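Local coordinates for protein FI20010p1 (Drosophila melanogaster, PDB 7CFB) that probably serves gene silencing by helping to assemble the piRNA amplification complex through a Tudor-type domain, at residues R31-Q36 with D124-D129; D90-P93 with I98-V101. All blocks are in the same frame, centred on the assembly; numbering follows the deposited sequence.

In the fold
Contacts 1 and 2 both reach the antiparallel sheet of the Tudor domain, contact 1 through strand 123-127 and contact 2 through strand 99-103, with strand 108-117 between them. Contact 1 joins 31-36 to 124-129, and contact 2, which joins 90-93 to 98-101, is nested inside the loop that contact 1 closes. Their centres are 14 Å apart. They touch where I128 CD1 packs against I98 CG2 at 3.9 Å. The long-range contact sets an N-terminal helix against the Tudor sheet, while the short-range one folds a loop of that domain onto its own strand.

Contact 1. Residues R31-Q36 with D124-D129; sequences RDIYNQ and DAYLID. With SO4 (sulfate ion), chain C.
Apolar packing of a helix on a strand joins I33 and Y34 of helix 30-36 to Y126 of strand 123-127, buried between the chain's two sheets. I33 points its side chain at the strand, and its CG2 branch approaches Y126 CB at 4.3 Å. Y34 meets the far end of the same tyrosine: Y126 OH lies at the edge of the Y34 ring, near its plane, 3.6 Å from Y34 CD1. With CG of Y34 anti to the backbone N (chi1 175°), the ring is carried past the end of Y126, and its hydroxyl is gripped by S187 O and R158 N, two bonds that would fix the ring's end. R158 lies on strand 157-161 of the mixed five-stranded sheet and S187 in the turn between its strands 176-184 and 189-194, so the helix ties that sheet to the SH3-like Tudor sheet, an arrangement consistent with an extended Tudor fold. Y126, which stacks on H133, also has I128 N 4.2 Å above one face of its ring, toward the rim. Near the helix start, R31 N donates a 3.2 Å hydrogen bond to O2 of a sulfate ion, probably from the crystallisation liquor, which T29 OG1 also binds.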
ATOM      1  N   ARG A  31       5.786  11.005  -5.932  1.00 30.79           N
ATOM      2  CA  ARG A  31       5.099  10.880  -7.237  1.00 28.38           C
ATOM      3  C   ARG A  31       5.859   9.907  -8.136  1.00 33.32           C
ATOM      4  O   ARG A  31       5.223   9.078  -8.719  1.00 34.49           O
ATOM      5  CB  ARG A  31       4.929  12.242  -7.909  1.00 40.10           C
ATOM      6  CG  ARG A  31       3.906  13.158  -7.256  1.00 54.47           C
ATOM      7  CD  ARG A  31       2.566  12.564  -6.833  1.00 66.21           C
ATOM      8  NE  ARG A  31       1.873  11.830  -7.881  1.00 75.50           N
ATOM      9  CZ  ARG A  31       1.419  10.581  -7.802  1.00 70.80           C
ATOM     10  NH1 ARG A  31       0.836  10.050  -8.853  1.00 55.53           N
ATOM     11  NH2 ARG A  31       1.535   9.870  -6.692  1.00 57.52           N
ATOM     12  N   ASP A  32       7.181  10.001  -8.177  1.00 27.42           N
ATOM     13  CA  ASP A  32       7.986   9.141  -9.063  1.00 25.96           C
ATOM     14  C   ASP A  32       7.886   7.674  -8.661  1.00 32.11           C
ATOM     15  O   ASP A  32       7.639   6.912  -9.530  1.00 28.57           O
ATOM     16  CB  ASP A  32       9.444   9.583  -9.134  1.00 38.60           C
ATOM     17  CG  ASP A  32       9.677  10.878  -9.889  1.00 55.00           C
ATOM     18  OD1 ASP A  32       8.773  11.314 -10.568  1.00 56.11           O
ATOM     19  OD2 ASP A  32      10.753  11.436  -9.753  1.00 58.79           O
ATOM     20  N   ILE A  33       7.963   7.342  -7.372  1.00 26.99           N
ATOM     21  CA  ILE A  33       7.949   5.915  -6.926  1.00 27.20           C
ATOM     22  C   ILE A  33       6.629   5.267  -7.333  1.00 24.34           C
ATOM     23  O   ILE A  33       6.663   4.183  -7.809  1.00 26.11           O
ATOM     24  CB  ILE A  33       8.300   5.736  -5.437  1.00 28.21           C
ATOM     25  CG1 ILE A  33       8.456   4.264  -5.052  1.00 31.29           C
ATOM     26  CG2 ILE A  33       7.301   6.414  -4.538  1.00 26.32           C
ATOM     27  CD1 ILE A  33       9.462   3.530  -5.839  1.00 24.91           C
ATOM     28  N   TYR A  34       5.532   5.993  -7.225  1.00 22.55           N
ATOM     29  CA  TYR A  34       4.212   5.501  -7.663  1.00 32.48           C
ATOM     30  C   TYR A  34       4.253   5.176  -9.154  1.00 36.32           C
ATOM     31  O   TYR A  34       3.715   4.178  -9.522  1.00 33.18           O
ATOM     32  CB  TYR A  34       3.157   6.578  -7.463  1.00 28.46           C
ATOM     33  CG  TYR A  34       1.824   6.169  -8.004  1.00 31.71           C
ATOM     34  CD1 TYR A  34       1.044   5.282  -7.307  1.00 27.27           C
ATOM     35  CD2 TYR A  34       1.384   6.600  -9.232  1.00 27.54           C
ATOM     36  CE1 TYR A  34      -0.171   4.858  -7.784  1.00 31.28           C
ATOM     37  CE2 TYR A  34       0.162   6.206  -9.712  1.00 28.66           C
ATOM     38  CZ  TYR A  34      -0.627   5.339  -8.989  1.00 36.84           C
ATOM     39  OH  TYR A  34      -1.822   4.928  -9.466  1.00 29.78           O
ATOM     40  N   ASN A  35       4.882   6.026  -9.956  1.00 29.98           N
ATOM     41  CA  ASN A  35       5.046   5.818 -11.416  1.00 32.64           C
ATOM     42  C   ASN A  35       5.949   4.628 -11.725  1.00 39.62           C
ATOM     43  O   ASN A  35       5.745   4.057 -12.733  1.00 30.89           O
ATOM     44  CB  ASN A  35       5.419   7.101 -12.154  1.00 33.02           C
ATOM     45  CG  ASN A  35       4.292   8.099 -12.134  1.00 33.95           C
ATOM     46  OD1 ASN A  35       3.142   7.741 -12.211  1.00 46.46           O
ATOM     47  ND2 ASN A  35       4.613   9.363 -12.021  1.00 44.73           N
ATOM     48  N   GLN A  36       6.971   4.358 -10.917  1.00 32.76           N
ATOM     49  CA  GLN A  36       7.911   3.266 -11.261  1.00 28.34           C
ATOM     50  C   GLN A  36       7.385   1.876 -10.928  1.00 34.42           C
ATOM     51  O   GLN A  36       7.878   0.965 -11.526  1.00 51.10           O
ATOM     52  CB  GLN A  36       9.238   3.297 -10.511  1.00 39.73           C
ATOM     53  CG  GLN A  36       9.810   4.658 -10.223  1.00 49.92           C
ATOM     54  CD  GLN A  36      10.354   5.367 -11.429  1.00 60.61           C
ATOM     55  OE1 GLN A  36       9.633   5.689 -12.358  1.00 62.88           O
ATOM     56  NE2 GLN A  36      11.633   5.665 -11.388  1.00 58.14           N
ATOM     57  N   ASP A 124      12.339   7.501   3.441  1.00 26.46           N
ATOM     58  CA  ASP A 124      10.966   7.643   2.978  1.00 24.61           C
ATOM     59  C   ASP A 124      10.569   6.352   2.277  1.00 26.71           C
ATOM     60  O   ASP A 124      11.299   5.867   1.403  1.00 27.14           O
ATOM     61  CB  ASP A 124      10.828   8.837   2.032  1.00 24.64           C
ATOM     62  CG  ASP A 124       9.385   9.240   1.808  1.00 32.52           C
ATOM     63  OD1 ASP A 124       8.557   9.027   2.719  1.00 35.62           O
ATOM     64  OD2 ASP A 124       9.081   9.775   0.721  1.00 34.30           O
ATOM     65  N   ALA A 125       9.439   5.804   2.678  1.00 24.20           N
ATOM     66  CA  ALA A 125       9.002   4.501   2.157  1.00 27.90           C
ATOM     67  C   ALA A 125       7.558   4.559   1.684  1.00 28.15           C
ATOM     68  O   ALA A 125       6.813   5.360   2.177  1.00 29.89           O
ATOM     69  CB  ALA A 125       9.177   3.466   3.227  1.00 22.91           C
ATOM     70  N   TYR A 126       7.216   3.686   0.759  1.00 23.31           N
ATOM     71  CA  TYR A 126       5.851   3.624   0.207  1.00 23.48           C
ATOM     72  C   TYR A 126       5.245   2.235   0.405  1.00 22.30           C
ATOM     73  O   TYR A 126       5.817   1.272   0.036  1.00 21.58           O
ATOM     74  CB  TYR A 126       5.894   4.030  -1.261  1.00 26.34           C
ATOM     75  CG  TYR A 126       4.573   4.043  -1.974  1.00 28.48           C
ATOM     76  CD1 TYR A 126       3.503   4.733  -1.458  1.00 28.85           C
ATOM     77  CD2 TYR A 126       4.391   3.367  -3.156  1.00 27.16           C
ATOM     78  CE1 TYR A 126       2.291   4.778  -2.100  1.00 27.35           C
ATOM     79  CE2 TYR A 126       3.174   3.376  -3.801  1.00 26.83           C
ATOM     80  CZ  TYR A 126       2.119   4.090  -3.276  1.00 27.72           C
ATOM     81  OH  TYR A 126       0.918   4.136  -3.881  1.00 28.87           O
ATOM     82  N   LEU A 127       4.056   2.205   0.962  1.00 28.15           N
ATOM     83  CA  LEU A 127       3.307   0.947   1.140  1.00 25.25           C
ATOM     84  C   LEU A 127       2.491   0.786  -0.139  1.00 25.15           C
ATOM     85  O   LEU A 127       1.429   1.329  -0.233  1.00 25.15           O
ATOM     86  CB  LEU A 127       2.454   1.062   2.402  1.00 24.20           C
ATOM     87  CG  LEU A 127       3.214   1.377   3.681  1.00 29.98           C
ATOM     88  CD1 LEU A 127       2.377   1.085   4.886  1.00 30.20           C
ATOM     89  CD2 LEU A 127       4.488   0.585   3.760  1.00 29.79           C
ATOM     90  N   ILE A 128       3.023  -0.006  -1.055  1.00 25.44           N
ATOM     91  CA  ILE A 128       2.497  -0.148  -2.442  1.00 22.66           C
ATOM     92  C   ILE A 128       1.056  -0.651  -2.460  1.00 28.18           C
ATOM     93  O   ILE A 128       0.360  -0.297  -3.361  1.00 24.58           O
ATOM     94  CB  ILE A 128       3.458  -0.939  -3.350  1.00 24.02           C
ATOM     95  CG1 ILE A 128       3.488  -2.431  -3.035  1.00 23.76           C
ATOM     96  CG2 ILE A 128       4.841  -0.328  -3.341  1.00 18.56           C
ATOM     97  CD1 ILE A 128       4.316  -3.240  -3.966  1.00 20.35           C
ATOM     98  N   ASP A 129       0.679  -1.524  -1.546  1.00 24.24           N
ATOM     99  CA  ASP A 129      -0.691  -2.079  -1.531  1.00 24.77           C
ATOM    100  C   ASP A 129      -1.689  -1.163  -0.827  1.00 23.14           C
ATOM    101  O   ASP A 129      -2.851  -1.346  -1.078  1.00 26.25           O
ATOM    102  CB  ASP A 129      -0.685  -3.532  -1.060  1.00 27.55           C
ATOM    103  CG  ASP A 129       0.197  -4.410  -1.918  1.00 31.83           C
ATOM    104  OD1 ASP A 129       0.243  -4.178  -3.087  1.00 25.16           O
ATOM    105  OD2 ASP A 129       0.854  -5.244  -1.387  1.00 24.95           O
TER
HETATM  106  S   SO4 C 601       6.862  15.195  -6.128  1.00 40.29           S
HETATM  107  O1  SO4 C 601       5.675  15.829  -6.695  1.00 40.04           O
HETATM  108  O2  SO4 C 601       6.466  14.069  -5.284  1.00 36.94           O
HETATM  109  O3  SO4 C 601       7.587  16.174  -5.324  1.00 35.71           O
HETATM  110  O4  SO4 C 601       7.721  14.722  -7.210  1.00 34.82           O

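Contact 2. Residues D90-P93 with I98-V101; sequences DQLP and IFAV
L92 and P93, in the loop that follows strand 87-89, pack against F99 near the start of strand 99-103, part of the antiparallel sheet of the SH3-like Tudor domain. I98 comes first and turns its side chain away from the loop. F99 makes all the close side-chain contacts of this segment with the loop. Its CG sits between the backbone N and the carbonyl carbon (chi1 65°), which turns the ring across the line to the loop so that a face, not an edge, is presented to P93. P93 CD lies over that face in a CH-pi contact, 3.8 Å from the centroid of the F99 ring and 15° off the normal, while P93 CG reaches F99 CD1 at 3.5 Å. L92 comes in at a slant instead, its CD2 3.8 Å from F99 CZ at the far end of the ring. Replacing F99 with an alanine would probably leave P93 without the face it covers and open a gap beside L92 CD2. A100 joins F143 of strand 142-144 by backbone bonding, and V101 joins T110 of strand 108-117. Within the loop, Q91 NE2, which also bonds P21 O, donates to L92 O at 3.0 Å (161° at the hydrogen).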
ATOM      1  N   ASP A  90      18.484  -8.433   6.943  1.00 41.80           N
ATOM      2  CA  ASP A  90      19.288  -7.493   7.752  1.00 42.21           C
ATOM      3  C   ASP A  90      19.873  -6.428   6.826  1.00 42.85           C
ATOM      4  O   ASP A  90      20.460  -5.519   7.309  1.00 43.62           O
ATOM      5  CB  ASP A  90      20.298  -8.217   8.631  1.00 48.37           C
ATOM      6  CG  ASP A  90      19.720  -8.501  10.004  1.00 74.19           C
ATOM      7  OD1 ASP A  90      19.668  -7.564  10.825  1.00 75.38           O
ATOM      8  OD2 ASP A  90      19.293  -9.649  10.229  1.00 77.14           O
ATOM      9  N   GLN A  91      19.721  -6.608   5.512  1.00 39.39           N
ATOM     10  CA  GLN A  91      20.250  -5.625   4.528  1.00 43.94           C
ATOM     11  C   GLN A  91      19.069  -5.026   3.757  1.00 38.76           C
ATOM     12  O   GLN A  91      18.409  -5.782   3.017  1.00 42.22           O
ATOM     13  CB  GLN A  91      21.242  -6.301   3.579  1.00 43.40           C
ATOM     14  CG  GLN A  91      21.515  -5.504   2.312  1.00 56.82           C
ATOM     15  CD  GLN A  91      22.348  -4.274   2.580  1.00 59.03           C
ATOM     16  OE1 GLN A  91      23.551  -4.356   2.823  1.00 58.69           O
ATOM     17  NE2 GLN A  91      21.709  -3.117   2.540  1.00 50.77           N
ATOM     18  N   LEU A  92      18.815  -3.724   3.924  1.00 40.85           N
ATOM     19  CA  LEU A  92      17.676  -3.108   3.225  1.00 39.53           C
ATOM     20  C   LEU A  92      17.889  -3.346   1.740  1.00 40.30           C
ATOM     21  O   LEU A  92      18.948  -3.115   1.274  1.00 37.98           O
ATOM     22  CB  LEU A  92      17.667  -1.608   3.517  1.00 31.91           C
ATOM     23  CG  LEU A  92      16.823  -1.185   4.710  1.00 38.21           C
ATOM     24  CD1 LEU A  92      17.181   0.200   5.176  1.00 29.01           C
ATOM     25  CD2 LEU A  92      15.360  -1.277   4.368  1.00 32.26           C
ATOM     26  N   PRO A  93      16.869  -3.702   0.953  1.00 38.78           N
ATOM     27  CA  PRO A  93      17.011  -3.785  -0.485  1.00 36.50           C
ATOM     28  C   PRO A  93      17.216  -2.413  -1.140  1.00 39.00           C
ATOM     29  O   PRO A  93      16.987  -1.397  -0.587  1.00 35.53           O
ATOM     30  CB  PRO A  93      15.681  -4.363  -0.958  1.00 32.93           C
ATOM     31  CG  PRO A  93      15.188  -5.101   0.234  1.00 29.14           C
ATOM     32  CD  PRO A  93      15.597  -4.229   1.392  1.00 29.92           C
ATOM     33  N   ILE A  98      11.120  -4.084  -4.195  1.00 29.57           N
ATOM     34  CA  ILE A  98       9.970  -4.446  -3.332  1.00 30.66           C
ATOM     35  C   ILE A  98      10.330  -5.524  -2.301  1.00 33.19           C
ATOM     36  O   ILE A  98      10.996  -6.463  -2.644  1.00 28.40           O
ATOM     37  CB  ILE A  98       8.779  -4.820  -4.213  1.00 26.38           C
ATOM     38  CG1 ILE A  98       8.399  -3.653  -5.120  1.00 29.11           C
ATOM     39  CG2 ILE A  98       7.613  -5.288  -3.387  1.00 24.97           C
ATOM     40  CD1 ILE A  98       7.601  -4.084  -6.282  1.00 30.14           C
ATOM     41  N   PHE A  99       9.880  -5.333  -1.069  1.00 25.88           N
ATOM     42  CA  PHE A  99      10.099  -6.255   0.064  1.00 24.65           C
ATOM     43  C   PHE A  99       8.907  -6.185   1.013  1.00 31.78           C
ATOM     44  O   PHE A  99       7.896  -5.621   0.651  1.00 26.47           O
ATOM     45  CB  PHE A  99      11.471  -6.063   0.696  1.00 30.95           C
ATOM     46  CG  PHE A  99      11.714  -4.737   1.357  1.00 32.03           C
ATOM     47  CD1 PHE A  99      12.063  -3.623   0.619  1.00 24.12           C
ATOM     48  CD2 PHE A  99      11.622  -4.615   2.725  1.00 28.27           C
ATOM     49  CE1 PHE A  99      12.310  -2.424   1.240  1.00 21.52           C
ATOM     50  CE2 PHE A  99      11.862  -3.406   3.344  1.00 30.01           C
ATOM     51  CZ  PHE A  99      12.208  -2.318   2.597  1.00 26.90           C
ATOM     52  N   ALA A 100       9.030  -6.795   2.179  1.00 25.05           N
ATOM     53  CA  ALA A 100       7.920  -6.806   3.144  1.00 22.45           C
ATOM     54  C   ALA A 100       8.360  -6.239   4.491  1.00 32.33           C
ATOM     55  O   ALA A 100       9.515  -6.337   4.830  1.00 26.87           O
ATOM     56  CB  ALA A 100       7.379  -8.197   3.263  1.00 27.99           C
ATOM     57  N   VAL A 101       7.424  -5.607   5.173  1.00 25.59           N
ATOM     58  CA  VAL A 101       7.664  -5.029   6.508  1.00 25.38           C
ATOM     59  C   VAL A 101       6.594  -5.558   7.457  1.00 25.48           C
ATOM     60  O   VAL A 101       5.481  -5.715   7.068  1.00 23.55           O
ATOM     61  CB  VAL A 101       7.760  -3.498   6.480  1.00 29.31           C
ATOM     62  CG1 VAL A 101       6.514  -2.840   5.940  1.00 24.00           C
ATOM     63  CG2 VAL A 101       8.155  -2.924   7.818  1.00 22.31           C
TER